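Local coordinates for flavin adenine dinucleotide synthase (Saccharomyces cerevisiae, PDB 2WSI), which catalyses the transfer of an adenylyl group from ATP to FMN, forming the coenzyme FAD and releasing diphosphate, at residues 28-33 and 202-207; 58-63 and 68-73; 119-124 and 129-134; 245-250 and 292-297. All blocks are in the same frame, centred on the assembly; numbering follows the deposited sequence.

Contact 1 of 4, residues 28-33 and 202-207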
# COMPACT_ATOMS: atom_id res chain seq x y z
N ALA A 28 -17.47 7.97 -3.90
CA ALA A 28 -17.94 7.28 -5.11
C ALA A 28 -16.77 6.96 -6.05
O ALA A 28 -16.72 5.91 -6.66
CB ALA A 28 -19.00 8.12 -5.84
N SER A 29 -15.85 7.91 -6.18
CA SER A 29 -14.65 7.69 -6.97
C SER A 29 -13.84 6.50 -6.44
O SER A 29 -13.29 5.70 -7.20
CB SER A 29 -13.78 8.93 -6.90
OG SER A 29 -12.54 8.68 -7.47
N THR A 30 -13.74 6.41 -5.12
CA THR A 30 -12.92 5.37 -4.48
C THR A 30 -13.62 4.01 -4.58
O THR A 30 -12.97 2.98 -4.73
CB THR A 30 -12.64 5.74 -3.03
OG1 THR A 30 -11.98 7.03 -2.99
CG2 THR A 30 -11.71 4.66 -2.35
N GLN A 31 -14.94 4.00 -4.56
CA GLN A 31 -15.69 2.77 -4.77
C GLN A 31 -15.44 2.25 -6.16
O GLN A 31 -15.22 1.05 -6.35
CB GLN A 31 -17.18 2.98 -4.52
CG GLN A 31 -17.49 3.17 -3.03
CD GLN A 31 -18.92 3.63 -2.78
OE1 GLN A 31 -19.53 4.27 -3.64
NE2 GLN A 31 -19.46 3.31 -1.61
N GLU A 32 -15.42 3.14 -7.14
CA GLU A 32 -15.08 2.74 -8.50
C GLU A 32 -13.64 2.23 -8.63
O GLU A 32 -13.38 1.27 -9.37
CB GLU A 32 -15.26 3.88 -9.49
CG GLU A 32 -14.81 3.50 -10.89
CD GLU A 32 -14.95 4.63 -11.89
OE1 GLU A 32 -14.13 5.59 -11.83
OE2 GLU A 32 -15.86 4.57 -12.76
N ALA A 33 -12.68 2.91 -8.00
CA ALA A 33 -11.29 2.47 -8.08
C ALA A 33 -11.13 1.06 -7.46
O ALA A 33 -10.33 0.23 -7.94
CB ALA A 33 -10.38 3.46 -7.39
N ILE A 202 -6.61 7.02 -2.10
CA ILE A 202 -5.71 6.29 -1.22
C ILE A 202 -6.05 6.64 0.25
O ILE A 202 -6.31 5.76 1.07
CB ILE A 202 -4.24 6.59 -1.56
CG1 ILE A 202 -3.86 5.95 -2.91
CG2 ILE A 202 -3.32 6.08 -0.42
CD1 ILE A 202 -3.87 4.37 -2.87
N TRP A 203 -6.09 7.93 0.57
CA TRP A 203 -6.35 8.32 1.95
C TRP A 203 -7.77 7.95 2.39
O TRP A 203 -7.98 7.53 3.53
CB TRP A 203 -6.19 9.83 2.16
CG TRP A 203 -4.81 10.41 2.02
CD1 TRP A 203 -4.47 11.50 1.28
CD2 TRP A 203 -3.60 9.98 2.67
NE1 TRP A 203 -3.12 11.77 1.42
CE2 TRP A 203 -2.57 10.86 2.27
CE3 TRP A 203 -3.29 8.96 3.57
CZ2 TRP A 203 -1.25 10.73 2.71
CZ3 TRP A 203 -1.95 8.83 4.01
CH2 TRP A 203 -0.97 9.70 3.56
N SER A 204 -8.75 8.14 1.51
CA SER A 204 -10.12 7.85 1.90
C SER A 204 -10.24 6.38 2.29
O SER A 204 -10.84 6.07 3.31
CB SER A 204 -11.11 8.14 0.78
OG SER A 204 -12.39 7.69 1.17
N PHE A 205 -9.70 5.49 1.47
CA PHE A 205 -9.79 4.06 1.78
C PHE A 205 -8.93 3.68 3.00
O PHE A 205 -9.37 2.96 3.89
CB PHE A 205 -9.40 3.21 0.56
CG PHE A 205 -9.58 1.74 0.78
CD1 PHE A 205 -10.84 1.18 0.80
CD2 PHE A 205 -8.48 0.92 1.03
CE1 PHE A 205 -11.02 -0.18 1.01
CE2 PHE A 205 -8.64 -0.44 1.25
CZ PHE A 205 -9.93 -1.00 1.23
N LEU A 206 -7.70 4.18 3.06
CA LEU A 206 -6.79 3.74 4.12
C LEU A 206 -7.26 4.24 5.49
O LEU A 206 -7.22 3.52 6.46
CB LEU A 206 -5.35 4.17 3.79
CG LEU A 206 -4.24 3.64 4.70
CD1 LEU A 206 -4.32 2.10 4.74
CD2 LEU A 206 -2.90 4.12 4.20
N LEU A 207 -7.79 5.47 5.56
CA LEU A 207 -8.33 5.99 6.82
C LEU A 207 -9.61 5.27 7.20
O LEU A 207 -9.79 4.90 8.36
CB LEU A 207 -8.61 7.50 6.72
CG LEU A 207 -7.35 8.36 6.71
CD1 LEU A 207 -7.68 9.85 6.40
CD2 LEU A 207 -6.57 8.22 8.04

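Contact 2 of 4, residues 58-63 and 68-73. With FAD (flavin-adenine dinucleotide), chain C.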
# COMPACT_ATOMS: atom_id res chain seq x y z
N PHE A 58 4.31 -10.57 -3.66
CA PHE A 58 3.79 -9.21 -3.45
C PHE A 58 4.96 -8.32 -3.01
O PHE A 58 5.61 -8.59 -1.99
CB PHE A 58 2.71 -9.26 -2.35
CG PHE A 58 1.90 -8.01 -2.26
CD1 PHE A 58 0.65 -7.95 -2.82
CD2 PHE A 58 2.42 -6.89 -1.62
CE1 PHE A 58 -0.10 -6.76 -2.77
CE2 PHE A 58 1.69 -5.69 -1.57
CZ PHE A 58 0.43 -5.63 -2.14
N SER A 59 5.27 -7.27 -3.79
CA SER A 59 6.32 -6.34 -3.34
C SER A 59 5.74 -5.32 -2.37
O SER A 59 4.86 -4.52 -2.70
CB SER A 59 7.08 -5.65 -4.49
OG SER A 59 6.21 -4.89 -5.32
N TYR A 60 6.24 -5.36 -1.15
CA TYR A 60 5.66 -4.58 -0.07
C TYR A 60 6.77 -3.77 0.62
O TYR A 60 7.80 -4.34 1.01
CB TYR A 60 5.03 -5.53 0.93
CG TYR A 60 4.37 -4.86 2.11
CD1 TYR A 60 3.28 -4.00 1.93
CD2 TYR A 60 4.81 -5.09 3.42
CE1 TYR A 60 2.65 -3.39 2.99
CE2 TYR A 60 4.19 -4.49 4.50
CZ TYR A 60 3.10 -3.63 4.28
OH TYR A 60 2.43 -3.01 5.30
N ASN A 61 6.54 -2.48 0.82
CA ASN A 61 7.53 -1.62 1.49
C ASN A 61 6.88 -0.80 2.62
O ASN A 61 7.49 0.12 3.15
CB ASN A 61 8.23 -0.68 0.51
CG ASN A 61 7.25 0.31 -0.15
OD1 ASN A 61 6.06 0.32 0.14
ND2 ASN A 61 7.77 1.14 -1.05
N GLY A 62 5.66 -1.18 3.00
CA GLY A 62 5.00 -0.55 4.13
C GLY A 62 4.42 0.83 3.82
O GLY A 62 3.79 1.45 4.69
N GLY A 63 4.61 1.33 2.60
CA GLY A 63 4.05 2.64 2.25
C GLY A 63 2.52 2.58 2.07
O GLY A 63 1.92 1.50 2.02
N VAL A 68 -2.51 -0.12 0.81
CA VAL A 68 -3.87 -0.14 0.27
C VAL A 68 -4.02 -1.34 -0.65
O VAL A 68 -4.99 -2.08 -0.56
CB VAL A 68 -4.24 1.18 -0.46
CG1 VAL A 68 -5.49 0.96 -1.35
CG2 VAL A 68 -4.49 2.28 0.56
N LEU A 69 -3.04 -1.53 -1.54
CA LEU A 69 -3.08 -2.66 -2.46
C LEU A 69 -3.10 -3.99 -1.73
O LEU A 69 -3.86 -4.90 -2.08
CB LEU A 69 -1.91 -2.62 -3.44
CG LEU A 69 -1.98 -3.68 -4.54
CD1 LEU A 69 -3.38 -3.75 -5.18
CD2 LEU A 69 -0.87 -3.50 -5.57
N LEU A 70 -2.28 -4.10 -0.70
CA LEU A 70 -2.25 -5.34 0.07
C LEU A 70 -3.61 -5.63 0.71
O LEU A 70 -4.09 -6.77 0.68
CB LEU A 70 -1.16 -5.26 1.16
CG LEU A 70 -1.11 -6.52 2.03
CD1 LEU A 70 -0.90 -7.77 1.17
CD2 LEU A 70 0.03 -6.38 3.07
N LEU A 71 -4.27 -4.61 1.27
CA LEU A 71 -5.62 -4.82 1.80
C LEU A 71 -6.57 -5.28 0.70
O LEU A 71 -7.33 -6.21 0.90
CB LEU A 71 -6.17 -3.55 2.47
CG LEU A 71 -5.40 -2.96 3.64
CD1 LEU A 71 -6.09 -1.67 4.11
CD2 LEU A 71 -5.26 -3.96 4.79
N LEU A 72 -6.54 -4.64 -0.47
CA LEU A 72 -7.40 -5.06 -1.60
C LEU A 72 -7.07 -6.48 -2.08
O LEU A 72 -7.95 -7.27 -2.42
CB LEU A 72 -7.28 -4.06 -2.77
CG LEU A 72 -7.74 -2.66 -2.38
CD1 LEU A 72 -7.36 -1.70 -3.50
CD2 LEU A 72 -9.25 -2.65 -2.09
N TYR A 73 -5.79 -6.80 -2.09
CA TYR A 73 -5.30 -8.08 -2.56
C TYR A 73 -5.81 -9.18 -1.63
O TYR A 73 -6.30 -10.22 -2.09
CB TYR A 73 -3.77 -8.06 -2.53
CG TYR A 73 -3.08 -9.20 -3.23
CD1 TYR A 73 -2.86 -9.15 -4.61
CD2 TYR A 73 -2.62 -10.30 -2.54
CE1 TYR A 73 -2.21 -10.15 -5.28
CE2 TYR A 73 -1.95 -11.35 -3.20
CZ TYR A 73 -1.74 -11.25 -4.58
OH TYR A 73 -1.07 -12.22 -5.29
PA FAD C . 8.09 3.49 -5.61
O1A FAD C . 8.45 4.39 -4.46
O2A FAD C . 9.31 2.89 -6.24
O5B FAD C . 6.98 2.36 -5.23
C5B FAD C . 6.29 1.72 -6.28
C4B FAD C . 5.98 0.28 -5.84
O4B FAD C . 7.13 -0.51 -5.95
C3B FAD C . 5.56 0.21 -4.38
O3B FAD C . 4.17 0.38 -4.23
C2B FAD C . 6.01 -1.19 -4.00
O2B FAD C . 5.03 -2.14 -4.37
C1B FAD C . 7.24 -1.38 -4.84
N9A FAD C . 8.41 -0.99 -4.04
C8A FAD C . 9.06 0.22 -4.00
N7A FAD C . 10.10 0.13 -3.14
C5A FAD C . 10.10 -1.12 -2.62
C6A FAD C . 10.91 -1.75 -1.70
N6A FAD C . 11.96 -1.14 -1.12
N1A FAD C . 10.66 -3.06 -1.40
C2A FAD C . 9.61 -3.75 -1.98
N3A FAD C . 8.79 -3.11 -2.87
C4A FAD C . 9.06 -1.82 -3.19
N1 FAD C . 10.96 0.37 -14.05
C2 FAD C . 11.18 0.25 -15.40
O2 FAD C . 11.49 1.23 -16.07
N3 FAD C . 11.06 -0.98 -16.01
C4 FAD C . 10.72 -2.10 -15.28
O4 FAD C . 10.62 -3.16 -15.89
C4X FAD C . 10.50 -1.98 -13.90
N5 FAD C . 10.15 -3.08 -13.12
C5X FAD C . 9.93 -2.94 -11.77
C6 FAD C . 9.58 -4.03 -10.97
C7 FAD C . 9.39 -3.87 -9.60
C7M FAD C . 9.03 -5.03 -8.72
C8 FAD C . 9.53 -2.61 -9.03
C8M FAD C . 9.30 -2.41 -7.56
C9 FAD C . 9.86 -1.52 -9.82
C9A FAD C . 10.07 -1.68 -11.18
N10 FAD C . 10.42 -0.58 -11.94
C10 FAD C . 10.61 -0.73 -13.30
C1' FAD C . 10.54 0.77 -11.29
C2' FAD C . 9.17 1.49 -11.29
O2' FAD C . 8.55 1.52 -12.56
C3' FAD C . 9.24 2.91 -10.75
O3' FAD C . 9.90 3.73 -11.68
C4' FAD C . 9.98 2.95 -9.42
O4' FAD C . 9.48 1.94 -8.56
C5' FAD C . 9.79 4.30 -8.74
O5' FAD C . 8.43 4.69 -8.86
P FAD C . 7.66 5.39 -7.63
O1P FAD C . 8.61 6.30 -6.89
O2P FAD C . 6.39 6.05 -8.12
O3P FAD C . 7.15 4.25 -6.65

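Contact 3 of 4, residues 119-124 and 129-134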
# COMPACT_ATOMS: atom_id res chain seq x y z
N PHE A 119 7.53 -0.95 10.89
CA PHE A 119 6.18 -1.09 10.37
C PHE A 119 6.04 -2.29 9.42
O PHE A 119 5.03 -3.00 9.44
CB PHE A 119 5.76 0.20 9.63
CG PHE A 119 4.33 0.20 9.20
CD1 PHE A 119 3.31 0.29 10.15
CD2 PHE A 119 3.99 0.09 7.87
CE1 PHE A 119 1.99 0.29 9.76
CE2 PHE A 119 2.67 0.08 7.49
CZ PHE A 119 1.67 0.18 8.43
N VAL A 120 7.04 -2.51 8.58
CA VAL A 120 7.00 -3.66 7.67
C VAL A 120 6.96 -4.96 8.45
O VAL A 120 6.18 -5.86 8.15
CB VAL A 120 8.21 -3.67 6.70
CG1 VAL A 120 8.25 -4.96 5.93
CG2 VAL A 120 8.12 -2.45 5.72
N LEU A 121 7.82 -5.06 9.46
CA LEU A 121 7.85 -6.26 10.31
C LEU A 121 6.52 -6.46 11.05
O LEU A 121 5.98 -7.55 11.05
CB LEU A 121 9.01 -6.17 11.32
CG LEU A 121 10.44 -6.11 10.77
CD1 LEU A 121 11.46 -6.20 11.94
CD2 LEU A 121 10.75 -7.18 9.74
N GLU A 122 5.99 -5.41 11.67
CA GLU A 122 4.73 -5.54 12.40
C GLU A 122 3.58 -5.91 11.46
O GLU A 122 2.75 -6.76 11.79
CB GLU A 122 4.36 -4.25 13.16
CG GLU A 122 5.24 -3.95 14.37
CD GLU A 122 4.92 -4.87 15.56
OE1 GLU A 122 3.91 -5.61 15.51
OE2 GLU A 122 5.70 -4.85 16.53
N THR A 123 3.51 -5.30 10.28
CA THR A 123 2.37 -5.57 9.43
C THR A 123 2.57 -6.91 8.72
O THR A 123 1.60 -7.56 8.33
CB THR A 123 2.05 -4.41 8.46
OG1 THR A 123 3.19 -4.12 7.64
CG2 THR A 123 1.64 -3.16 9.22
N SER A 124 3.82 -7.35 8.57
CA SER A 124 4.07 -8.70 8.06
C SER A 124 3.44 -9.73 9.01
O SER A 124 2.94 -10.76 8.59
CB SER A 124 5.57 -8.97 7.93
OG SER A 124 6.08 -8.34 6.77
N LEU A 129 2.35 -12.39 6.28
CA LEU A 129 3.21 -12.36 5.11
C LEU A 129 4.44 -13.21 5.36
O LEU A 129 5.02 -13.17 6.43
CB LEU A 129 3.68 -10.93 4.86
CG LEU A 129 2.54 -9.92 4.82
CD1 LEU A 129 3.11 -8.51 4.49
CD2 LEU A 129 1.49 -10.37 3.80
N SER A 130 4.85 -13.94 4.35
CA SER A 130 6.12 -14.65 4.37
C SER A 130 7.12 -13.73 3.72
O SER A 130 7.17 -13.61 2.49
CB SER A 130 6.06 -15.95 3.58
OG SER A 130 7.34 -16.57 3.56
N LEU A 131 7.91 -13.07 4.54
CA LEU A 131 8.73 -11.98 4.04
C LEU A 131 10.13 -12.40 3.62
O LEU A 131 10.92 -12.87 4.45
CB LEU A 131 8.81 -10.92 5.12
CG LEU A 131 9.43 -9.60 4.69
CD1 LEU A 131 8.41 -8.82 3.81
CD2 LEU A 131 9.79 -8.82 5.91
N TYR A 132 10.44 -12.24 2.35
CA TYR A 132 11.84 -12.17 1.94
C TYR A 132 12.26 -10.73 2.13
O TYR A 132 11.63 -9.82 1.57
CB TYR A 132 11.98 -12.53 0.47
CG TYR A 132 13.35 -12.25 -0.12
CD1 TYR A 132 14.37 -13.19 -0.07
CD2 TYR A 132 13.60 -11.04 -0.77
CE1 TYR A 132 15.63 -12.92 -0.65
CE2 TYR A 132 14.83 -10.76 -1.35
CZ TYR A 132 15.84 -11.70 -1.29
OH TYR A 132 17.04 -11.39 -1.89
N GLU A 133 13.30 -10.50 2.93
CA GLU A 133 13.90 -9.17 3.06
C GLU A 133 15.38 -9.18 2.65
O GLU A 133 16.20 -9.84 3.28
CB GLU A 133 13.78 -8.65 4.50
CG GLU A 133 14.46 -7.27 4.69
CD GLU A 133 14.22 -6.65 6.06
OE1 GLU A 133 13.71 -7.34 6.97
OE2 GLU A 133 14.57 -5.46 6.24
N SER A 134 15.71 -8.43 1.60
CA SER A 134 17.10 -8.28 1.17
C SER A 134 17.95 -7.76 2.32
O SER A 134 17.44 -7.22 3.29
CB SER A 134 17.19 -7.30 -0.00
OG SER A 134 16.96 -5.98 0.43
O HOH W 1 4.43 -13.56 9.15

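Contact 4 of 4, residues 245-250 and 292-297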
# COMPACT_ATOMS: atom_id res chain seq x y z
N LEU A 245 -9.47 19.40 6.10
CA LEU A 245 -9.53 17.94 6.15
C LEU A 245 -10.67 17.47 5.27
O LEU A 245 -11.81 17.94 5.40
CB LEU A 245 -9.73 17.45 7.57
CG LEU A 245 -9.81 15.93 7.77
CD1 LEU A 245 -8.52 15.24 7.32
CD2 LEU A 245 -10.08 15.64 9.23
N HIS A 246 -10.37 16.57 4.35
CA HIS A 246 -11.38 16.09 3.42
C HIS A 246 -11.90 14.71 3.76
O HIS A 246 -12.77 14.19 3.05
CB HIS A 246 -10.83 16.04 2.00
CG HIS A 246 -10.55 17.38 1.44
ND1 HIS A 246 -11.55 18.25 1.07
CD2 HIS A 246 -9.38 18.02 1.20
CE1 HIS A 246 -11.01 19.37 0.62
NE2 HIS A 246 -9.69 19.25 0.68
N PHE A 247 -11.37 14.11 4.82
CA PHE A 247 -11.66 12.70 5.13
C PHE A 247 -12.28 12.53 6.50
O PHE A 247 -12.25 11.44 7.09
CB PHE A 247 -10.39 11.85 5.01
CG PHE A 247 -9.68 12.05 3.69
CD1 PHE A 247 -10.22 11.53 2.53
CD2 PHE A 247 -8.51 12.82 3.62
CE1 PHE A 247 -9.60 11.75 1.30
CE2 PHE A 247 -7.86 13.03 2.39
CZ PHE A 247 -8.42 12.49 1.23
N GLU A 248 -12.87 13.60 7.01
CA GLU A 248 -13.46 13.53 8.34
C GLU A 248 -14.50 12.38 8.48
O GLU A 248 -14.51 11.70 9.50
CB GLU A 248 -14.08 14.90 8.69
CG GLU A 248 -14.91 14.91 9.96
CD GLU A 248 -14.06 14.89 11.22
OE1 GLU A 248 -12.84 14.60 11.13
OE2 GLU A 248 -14.62 15.14 12.31
N TRP A 249 -15.36 12.17 7.48
CA TRP A 249 -16.40 11.13 7.58
C TRP A 249 -15.76 9.74 7.69
O TRP A 249 -16.14 8.92 8.54
CB TRP A 249 -17.36 11.17 6.38
CG TRP A 249 -18.53 10.22 6.52
CD1 TRP A 249 -19.80 10.54 6.92
CD2 TRP A 249 -18.52 8.79 6.30
NE1 TRP A 249 -20.58 9.41 6.95
CE2 TRP A 249 -19.83 8.32 6.58
CE3 TRP A 249 -17.54 7.87 5.90
CZ2 TRP A 249 -20.18 6.97 6.46
CZ3 TRP A 249 -17.90 6.53 5.77
CH2 TRP A 249 -19.21 6.09 6.06
N GLU A 250 -14.77 9.49 6.84
CA GLU A 250 -14.09 8.20 6.82
C GLU A 250 -13.42 7.95 8.15
O GLU A 250 -13.43 6.83 8.65
CB GLU A 250 -13.03 8.18 5.73
CG GLU A 250 -13.58 8.18 4.33
CD GLU A 250 -13.68 9.56 3.72
OE1 GLU A 250 -13.96 10.54 4.47
OE2 GLU A 250 -13.49 9.67 2.49
N TYR A 292 -3.70 15.45 4.94
CA TYR A 292 -4.13 16.82 4.64
C TYR A 292 -3.69 17.25 3.24
O TYR A 292 -4.04 18.35 2.79
CB TYR A 292 -3.60 17.82 5.68
CG TYR A 292 -4.44 17.85 6.92
CD1 TYR A 292 -5.40 18.84 7.11
CD2 TYR A 292 -4.31 16.87 7.89
CE1 TYR A 292 -6.20 18.85 8.26
CE2 TYR A 292 -5.09 16.87 9.04
CZ TYR A 292 -6.03 17.86 9.21
OH TYR A 292 -6.80 17.83 10.34
N LEU A 293 -2.90 16.42 2.56
CA LEU A 293 -2.61 16.69 1.17
C LEU A 293 -3.50 15.86 0.22
O LEU A 293 -3.57 14.64 0.33
CB LEU A 293 -1.15 16.44 0.85
CG LEU A 293 -0.80 16.89 -0.56
CD1 LEU A 293 -0.33 18.35 -0.50
CD2 LEU A 293 0.25 16.02 -1.21
N VAL A 294 -4.19 16.54 -0.70
CA VAL A 294 -5.00 15.83 -1.70
C VAL A 294 -4.58 16.15 -3.12
O VAL A 294 -5.06 15.54 -4.06
CB VAL A 294 -6.52 16.10 -1.58
CG1 VAL A 294 -7.08 15.39 -0.36
CG2 VAL A 294 -6.85 17.61 -1.58
N ASP A 295 -3.67 17.11 -3.27
CA ASP A 295 -3.27 17.59 -4.58
C ASP A 295 -2.20 16.67 -5.10
O ASP A 295 -1.06 16.69 -4.61
CB ASP A 295 -2.78 19.04 -4.48
CG ASP A 295 -2.28 19.58 -5.80
OD1 ASP A 295 -2.34 18.83 -6.78
OD2 ASP A 295 -1.82 20.76 -5.84
N ASP A 296 -2.56 15.81 -6.05
CA ASP A 296 -1.63 14.76 -6.51
C ASP A 296 -0.35 15.37 -7.05
O ASP A 296 0.69 14.72 -7.04
CB ASP A 296 -2.26 13.89 -7.61
CG ASP A 296 -3.41 13.03 -7.12
OD1 ASP A 296 -3.24 11.80 -7.03
OD2 ASP A 296 -4.49 13.59 -6.81
N THR A 297 -0.43 16.60 -7.56
CA THR A 297 0.74 17.19 -8.20
C THR A 297 1.83 17.41 -7.16
O THR A 297 3.01 17.48 -7.48
CB THR A 297 0.43 18.56 -8.91
OG1 THR A 297 0.74 19.63 -8.02
CG2 THR A 297 -1.03 18.70 -9.34

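Contact 1 of 4, residues 28-33 and 202-207
T30 meets S204 and F205 through its two branches, and this one threonine supplies more than half of the roughly 105 Å² buried between the two helical segments. Its methyl carbon CG2 lies 4.0 Å from F205 CB. Its hydroxyl oxygen OG1 lies 4.0 Å from S204 CB, a van der Waals approach to carbon and not a polar bond. The split follows from the first torsion: CG2 stands anti to the backbone N (chi1 of OG1 -57°), and OG1 sits beside that N. From there OG1 is hydrogen-bonded to I26 O, one turn back in its own helix, and to N201 OD1, so the buried hydroxyl is satisfied without S204. S204 OG is hydrogen-bonded to E250 OE2 and Y17 OH, not to T30. F205 offers T30 its CB, while its ring extends to V68 and L72 of helix 64-87. The nearest CA pair, T30 and F205, is 7.1 Å apart, and it is T30 and the CB atoms of S204 and F205 that meet there. With no hydrogen bond between the segments, this is buried helix-helix packing: helix 25-45, which comes before strand 56-59 in the chain, rests on helix 199-209 of the PAPS reductase-like alpha/beta domain.

Contact 2 of 4, residues 58-63 and 68-73
This is a buried strand-to-helix contact at the centre of the alpha/beta domain, where F58, next to the last residue of strand 56-59, packs against L69, L70 and Y73 of helix 64-87. L70 CD1 sits over one face of the F58 ring in a CH-pi contact, 4.1 Å from the centroid and only 7° off the normal. At the ring's edge, near its plane, lies L69 C, 3.9 Å from F58 CZ; CZ also comes 3.4 Å from L70 N. F58 also turns its edge to the face of Y73, with centroids 5.2 Å apart and planes at 69°, a T-shaped pair. The other methyl of L70, CD2, covers one face of Y60, 4.3 Å from that centroid; G62 N lies over the opposite face, and the Y60 hydroxyl is bonded to T123. Replacing F58 by an alanine is likely to leave L70 CD1 and the face of Y73 without their aromatic partner and to open a gap between strand and helix. The chemistry is divided: apolar and aromatic contacts seat the helix, while on the ligand side the backbone carbonyl S59 O accepts a hydrogen bond of 2.9 Å from the FAD ribose hydroxyl O2B.

Contact 3 of 4, residues 119-124 and 129-134
The carboxylate of E133 is the flat group that reaches across, its OE1 lying 4.1 Å from L121 CD2; the F119 ring stays within the helix, with T123 CG2 over one face, offset toward the rim. E133 gets there by an extended chain that crosses L121 at about a right angle. The main polar link is L129 N to S124 O, 2.9 Å long and nearly straight at 166°, with the donor in the carbonyl plane. A water donates both to S124 O and to L129 O, bridging the same two residues. S124 OG bonds back to V120 O (2.8 Å) from above that carbonyl plane, reaching it from the face opposite S124 N. Standing anti to the carbonyl carbon (chi1 -77°), this oxygen also touches L129 CD1 at 3.7 Å and L131 CD1 at 3.8 Å. A glycine at S124 would probably open a gap beside the two leucines and leave V120 O with one donor fewer. Farther along, L131 CD2 meets V120 CG1 at 4.2 Å. The helix and strand axes, 9.0 Å apart at closest approach, run at 146°, as expected where helix 114-126 returns over the sheet in a beta-alpha-beta crossover from strand 102-106 to edge strand 129-133.

Contact 4 of 4, residues 245-250 and 292-297
L245 and Y292 form the CH-pi part of this surface contact. L245 CD1 lies over one face of the Y292 ring, 4.3 Å from the centroid and 18° off the normal, displaced toward the rim. The CB of L245 adds a second touch, 3.9 Å from Y292 CE1, so the leucine spans the outer part of the phenol. With Y292 CG anti to its carbonyl carbon (chi1 -81°), the ring extends far enough to bring its outer end beside L245, although its CB does not point at that segment. The nearest CA atoms across the contact, those of L245 and Y292, are 5.7 Å apart.

The segments are mostly loop: 245-250 leads through F247, the N-cap residue, into helix 248-252, whereas segment 292-297 comes after helix 274-279 in the C-terminal part of the chain. Both are laid against helix 199-209, where F247 meets W203 and L207, and V294 touches T200.

No hydrogen bond crosses between the segments. The remaining touches are van der Waals contacts and centre on V294. V294 CG1 lies against both rings, 3.6 Å from F247 CZ and 3.8 Å from H246 CD2, and V294 CG2 also meets H246 CD2 at 3.8 Å. CG1 approaches the F247 ring, and CG2 the H246 ring, obliquely. H246 CB in turn covers one face of F247, and E250 OE2 lies in the plane of that ring at its edge.

Overall arrangement
From the N terminus, helix 25-45 enters contact 1, whose partner on helix 199-209 closes a loop spanning 168 residues. Contacts 2 and 3 are nested inside it, one after the other, each with only four residues between its segments; both reach the same sheet and touch where the side chains of Y60 and T123 meet. Contact 4 follows in series and joins two C-terminal segments. Helix 199-209 links contacts 1, 2 and 4: it joins contact 1 to contact 2 on helix 64-87 and to contact 4. Contacts 3 and 4 lie on opposite sides of the chain's centre, their nearest atoms about 17 Å apart.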